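Local coordinates for protein tyrosine aminotransferase (PDB 4IX8) that probably transfers the amino group of L-tyrosine to 2-oxoglutarate, using pyridoxal 5'-phosphate as cofactor, at residues N218-V232 with V256-F268. Residues are numbered along the deposited sequence; the frame is centred on the assembly and turned at random.
Sequences NPSNPCGSNFSRAHV and VLNNGIFTSVADF
R229 reaches along the loop 256-268 and lays its guanidinium flat on one face of the F268 ring. The planes are 16° apart and the centres 4.2 Å, a stack with cation-pi character. The chain of R229 is extended, with CG anti to the backbone N (chi1 179°), which carries the charged end past T263 to D267. There two nitrogens grip one residue: NH2 bonds D267 O at 2.9 Å, and NH1 forms a salt bridge with D267 OD2 at 2.9 Å, coming from above the carboxylate plane. Q127 also bonds OD2, and R131 pairs with OD1.

The V232 methyl CG1 is the bump beside this stack. It touches F268 CE2 at 3.5 Å and, on another flank, V265 CG1. T263 points toward R229, its OG1 3.6 Å from R229 CA and its CG2 also against R229. One water links N218 ND2 to T263 O; another joins R229 NH1 to T263 OG1. Further along, N226 ND2 gives a nearly straight bond to I261 O (2.9 Å, 168°), while its side chain crosses that of V256 at about a right angle. The F262 ring turns its edge to N218 O and N226 OD1; P219 CD sits against its CE1 at 3.7 Å.

The contact ties the start of helix 229-242 and the loop after strand 211-217 to the connection between strands 246-249 and 274-279. All three strands belong to the large mixed sheet.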
loop_
_atom_site.group_PDB
_atom_site.type_symbol
_atom_site.label_atom_id
_atom_site.label_comp_id
_atom_site.label_asym_id
_atom_site.label_seq_id
_atom_site.Cartn_x
_atom_site.Cartn_y
_atom_site.Cartn_z
ATOM N N ASN A 218 14.569 -15.503 4.320
ATOM C CA ASN A 218 14.675 -16.805 4.927
ATOM C C ASN A 218 13.406 -17.199 5.685
ATOM O O ASN A 218 13.088 -16.593 6.674
ATOM C CB ASN A 218 15.841 -16.841 5.885
ATOM C CG ASN A 218 15.979 -18.206 6.536
ATOM O OD1 ASN A 218 16.166 -19.203 5.855
ATOM N ND2 ASN A 218 15.841 -18.256 7.842
ATOM N N PRO A 219 12.689 -18.230 5.238
ATOM C CA PRO A 219 12.976 -19.070 4.084
ATOM C C PRO A 219 12.882 -18.299 2.795
ATOM O O PRO A 219 12.190 -17.276 2.768
ATOM C CB PRO A 219 11.898 -20.161 4.165
ATOM C CG PRO A 219 11.498 -20.213 5.610
ATOM C CD PRO A 219 11.594 -18.765 6.060
ATOM N N SER A 220 13.463 -18.836 1.720
ATOM C CA SER A 220 13.649 -18.057 0.492
ATOM C C SER A 220 12.625 -18.283 -0.634
ATOM O O SER A 220 12.287 -19.401 -0.963
ATOM C CB SER A 220 15.028 -18.337 -0.076
ATOM O OG SER A 220 15.052 -17.922 -1.427
ATOM N N ASN A 221 12.103 -17.176 -1.162
ATOM C CA ASN A 221 11.541 -17.078 -2.500
ATOM C C ASN A 221 12.613 -16.397 -3.354
ATOM O O ASN A 221 12.937 -15.264 -3.065
ATOM C CB ASN A 221 10.235 -16.246 -2.473
ATOM C CG ASN A 221 9.722 -15.911 -3.858
ATOM O OD1 ASN A 221 10.252 -16.408 -4.866
ATOM N ND2 ASN A 221 8.674 -15.083 -3.924
ATOM N N PRO A 222 13.117 -17.027 -4.441
ATOM C CA PRO A 222 12.626 -18.206 -5.158
ATOM C C PRO A 222 13.267 -19.557 -4.836
ATOM O O PRO A 222 12.815 -20.496 -5.479
ATOM C CB PRO A 222 12.953 -17.854 -6.613
ATOM C CG PRO A 222 14.270 -17.148 -6.496
ATOM C CD PRO A 222 14.253 -16.426 -5.173
ATOM N N CYS A 223 14.218 -19.684 -3.899
ATOM C CA CYS A 223 15.095 -20.896 -3.857
ATOM C C CYS A 223 14.532 -22.081 -3.039
ATOM O O CYS A 223 14.971 -23.219 -3.198
ATOM C CB CYS A 223 16.464 -20.522 -3.266
ATOM S SG CYS A 223 17.290 -19.205 -4.161
ATOM N N GLY A 224 13.591 -21.792 -2.136
ATOM C CA GLY A 224 12.987 -22.811 -1.296
ATOM C C GLY A 224 13.869 -23.228 -0.130
ATOM O O GLY A 224 13.603 -24.220 0.557
ATOM N N SER A 225 14.937 -22.483 0.086
ATOM C CA SER A 225 15.905 -22.821 1.115
ATOM C C SER A 225 15.397 -22.470 2.490
ATOM O O SER A 225 14.588 -21.551 2.663
ATOM C CB SER A 225 17.222 -22.086 0.874
ATOM O OG SER A 225 16.989 -20.675 0.824
ATOM N N ASN A 226 15.917 -23.200 3.464
ATOM C CA ASN A 226 15.708 -22.924 4.865
ATOM C C ASN A 226 17.025 -22.996 5.571
ATOM O O ASN A 226 17.577 -24.077 5.722
ATOM C CB ASN A 226 14.729 -23.905 5.492
ATOM C CG ASN A 226 14.515 -23.642 6.955
ATOM O OD1 ASN A 226 14.165 -22.516 7.358
ATOM N ND2 ASN A 226 14.715 -24.669 7.770
ATOM N N PHE A 227 17.527 -21.835 5.980
ATOM C CA PHE A 227 18.851 -21.710 6.581
ATOM C C PHE A 227 19.048 -22.452 7.892
ATOM O O PHE A 227 18.219 -22.396 8.782
ATOM C CB PHE A 227 19.156 -20.233 6.835
ATOM C CG PHE A 227 19.464 -19.420 5.593
ATOM C CD1 PHE A 227 19.873 -20.023 4.423
ATOM C CD2 PHE A 227 19.374 -18.024 5.616
ATOM C CE1 PHE A 227 20.184 -19.271 3.298
ATOM C CE2 PHE A 227 19.694 -17.259 4.473
ATOM C CZ PHE A 227 20.085 -17.880 3.319
ATOM N N SER A 228 20.208 -23.089 8.027
ATOM C CA SER A 228 20.621 -23.679 9.292
ATOM C C SER A 228 20.819 -22.558 10.336
ATOM O O SER A 228 21.051 -21.415 9.992
ATOM C CB SER A 228 21.926 -24.465 9.104
ATOM O OG SER A 228 23.018 -23.545 8.851
ATOM N N ARG A 229 20.772 -22.923 11.605
ATOM C CA ARG A 229 21.020 -21.991 12.658
ATOM C C ARG A 229 22.415 -21.430 12.462
ATOM O O ARG A 229 22.631 -20.232 12.567
ATOM C CB ARG A 229 20.891 -22.673 14.026
ATOM C CG ARG A 229 21.179 -21.730 15.175
ATOM C CD ARG A 229 20.804 -22.308 16.534
ATOM N NE ARG A 229 20.991 -21.271 17.543
ATOM C CZ ARG A 229 20.046 -20.414 17.934
ATOM N NH1 ARG A 229 18.815 -20.480 17.427
ATOM N NH2 ARG A 229 20.323 -19.480 18.842
ATOM N N ALA A 230 23.345 -22.281 12.060
ATOM C CA ALA A 230 24.748 -21.873 12.010
ATOM C C ALA A 230 24.971 -20.807 10.946
ATOM O O ALA A 230 25.772 -19.887 11.126
ATOM C CB ALA A 230 25.660 -23.088 11.764
ATOM N N HIS A 231 24.280 -20.920 9.827
ATOM C CA HIS A 231 24.432 -19.914 8.781
ATOM C C HIS A 231 23.799 -18.584 9.224
ATOM O O HIS A 231 24.338 -17.510 8.939
ATOM C CB HIS A 231 23.806 -20.398 7.485
ATOM C CG HIS A 231 24.042 -19.505 6.303
ATOM N ND1 HIS A 231 25.301 -19.114 5.879
ATOM C CD2 HIS A 231 23.164 -18.941 5.442
ATOM C CE1 HIS A 231 25.184 -18.353 4.803
ATOM N NE2 HIS A 231 23.895 -18.215 4.532
ATOM N N VAL A 232 22.658 -18.641 9.917
ATOM C CA VAL A 232 22.023 -17.407 10.372
ATOM C C VAL A 232 22.933 -16.736 11.422
ATOM O O VAL A 232 23.153 -15.518 11.389
ATOM C CB VAL A 232 20.626 -17.672 10.941
ATOM C CG1 VAL A 232 20.027 -16.386 11.502
ATOM C CG2 VAL A 232 19.694 -18.237 9.845
ATOM N N VAL A 256 7.971 -24.163 6.601
ATOM C CA VAL A 256 9.086 -25.093 6.493
ATOM C C VAL A 256 8.562 -26.504 6.300
ATOM O O VAL A 256 7.610 -26.906 6.977
ATOM C CB VAL A 256 9.966 -25.054 7.739
ATOM C CG1 VAL A 256 11.174 -26.024 7.592
ATOM C CG2 VAL A 256 10.437 -23.642 7.995
ATOM N N LEU A 257 9.236 -27.276 5.448
ATOM C CA LEU A 257 8.843 -28.660 5.106
ATOM C C LEU A 257 9.659 -29.722 5.856
ATOM O O LEU A 257 10.651 -29.419 6.503
ATOM C CB LEU A 257 9.020 -28.909 3.611
ATOM C CG LEU A 257 8.578 -27.803 2.651
ATOM C CD1 LEU A 257 8.716 -28.268 1.217
ATOM C CD2 LEU A 257 7.153 -27.410 2.948
ATOM N N ASN A 258 9.223 -30.967 5.769
ATOM C CA ASN A 258 10.038 -32.093 6.217
ATOM C C ASN A 258 10.495 -31.992 7.684
ATOM O O ASN A 258 11.592 -32.423 8.004
ATOM C CB ASN A 258 11.274 -32.217 5.293
ATOM C CG ASN A 258 10.898 -32.329 3.808
ATOM O OD1 ASN A 258 9.887 -32.949 3.468
ATOM N ND2 ASN A 258 11.693 -31.690 2.923
ATOM N N ASN A 259 9.631 -31.496 8.578
ATOM C CA ASN A 259 9.961 -31.400 10.013
ATOM C C ASN A 259 11.197 -30.512 10.269
ATOM O O ASN A 259 11.884 -30.646 11.286
ATOM C CB ASN A 259 10.179 -32.790 10.610
ATOM N N GLY A 260 11.486 -29.630 9.318
ATOM C CA GLY A 260 12.604 -28.696 9.422
ATOM C C GLY A 260 12.442 -27.705 10.565
ATOM O O GLY A 260 11.346 -27.518 11.083
ATOM N N ILE A 261 13.552 -27.111 10.985
ATOM C CA ILE A 261 13.553 -26.083 12.022
ATOM C C ILE A 261 13.748 -24.716 11.418
ATOM O O ILE A 261 14.707 -24.478 10.707
ATOM C CB ILE A 261 14.666 -26.311 13.049
ATOM C CG1 ILE A 261 14.476 -27.657 13.745
ATOM C CG2 ILE A 261 14.702 -25.168 14.097
ATOM C CD1 ILE A 261 15.784 -28.165 14.340
ATOM N N PHE A 262 12.846 -23.808 11.725
ATOM C CA PHE A 262 13.003 -22.464 11.243
ATOM C C PHE A 262 13.780 -21.694 12.293
ATOM O O PHE A 262 13.494 -21.795 13.491
ATOM C CB PHE A 262 11.673 -21.807 10.955
ATOM C CG PHE A 262 11.785 -20.310 10.773
ATOM C CD1 PHE A 262 12.501 -19.781 9.719
ATOM C CD2 PHE A 262 11.136 -19.442 11.632
ATOM C CE1 PHE A 262 12.606 -18.407 9.558
ATOM C CE2 PHE A 262 11.232 -18.074 11.466
ATOM C CZ PHE A 262 11.951 -17.556 10.433
ATOM N N THR A 263 14.799 -20.979 11.842
ATOM C CA THR A 263 15.610 -20.131 12.720
ATOM C C THR A 263 15.380 -18.665 12.384
ATOM O O THR A 263 15.901 -18.156 11.383
ATOM C CB THR A 263 17.137 -20.443 12.582
ATOM O OG1 THR A 263 17.399 -21.836 12.829
ATOM C CG2 THR A 263 17.933 -19.648 13.573
ATOM N N SER A 264 14.657 -17.960 13.256
ATOM C CA SER A 264 14.413 -16.527 13.076
ATOM C C SER A 264 15.610 -15.721 13.571
ATOM O O SER A 264 16.276 -16.130 14.505
ATOM C CB SER A 264 13.142 -16.111 13.836
ATOM O OG SER A 264 12.923 -14.691 13.790
ATOM N N VAL A 265 15.903 -14.584 12.948
ATOM C CA VAL A 265 17.022 -13.761 13.412
ATOM C C VAL A 265 16.713 -13.246 14.802
ATOM O O VAL A 265 17.590 -12.741 15.507
ATOM C CB VAL A 265 17.354 -12.582 12.439
ATOM C CG1 VAL A 265 17.784 -13.125 11.107
ATOM C CG2 VAL A 265 16.186 -11.638 12.280
ATOM N N ALA A 266 15.461 -13.386 15.212
ATOM C CA ALA A 266 15.047 -13.053 16.568
ATOM C C ALA A 266 15.637 -13.975 17.640
ATOM O O ALA A 266 15.758 -13.562 18.811
ATOM C CB ALA A 266 13.550 -13.098 16.666
ATOM N N ASP A 267 15.952 -15.220 17.267
ATOM C CA ASP A 267 16.306 -16.263 18.254
ATOM C C ASP A 267 17.787 -16.284 18.595
ATOM O O ASP A 267 18.410 -17.343 18.623
ATOM C CB ASP A 267 15.900 -17.641 17.710
ATOM C CG ASP A 267 15.930 -18.724 18.758
ATOM O OD1 ASP A 267 15.743 -18.401 19.946
ATOM O OD2 ASP A 267 16.162 -19.899 18.380
ATOM N N PHE A 268 18.337 -15.118 18.908
ATOM C CA PHE A 268 19.763 -14.985 19.183
ATOM C C PHE A 268 20.007 -13.955 20.242
ATOM O O PHE A 268 19.231 -13.022 20.420
ATOM C CB PHE A 268 20.531 -14.583 17.926
ATOM C CG PHE A 268 20.645 -15.682 16.909
ATOM C CD1 PHE A 268 21.731 -16.559 16.935
ATOM C CD2 PHE A 268 19.674 -15.846 15.929
ATOM C CE1 PHE A 268 21.847 -17.582 16.003
ATOM C CE2 PHE A 268 19.783 -16.861 14.983
ATOM C CZ PHE A 268 20.870 -17.736 15.027
HETATM O O HOH W 1 15.966 -16.303 9.514
HETATM O O HOH W 2 15.821 -21.082 8.971
HETATM O O HOH W 3 17.155 -23.588 10.951
HETATM O O HOH W 4 17.456 -22.244 15.730
#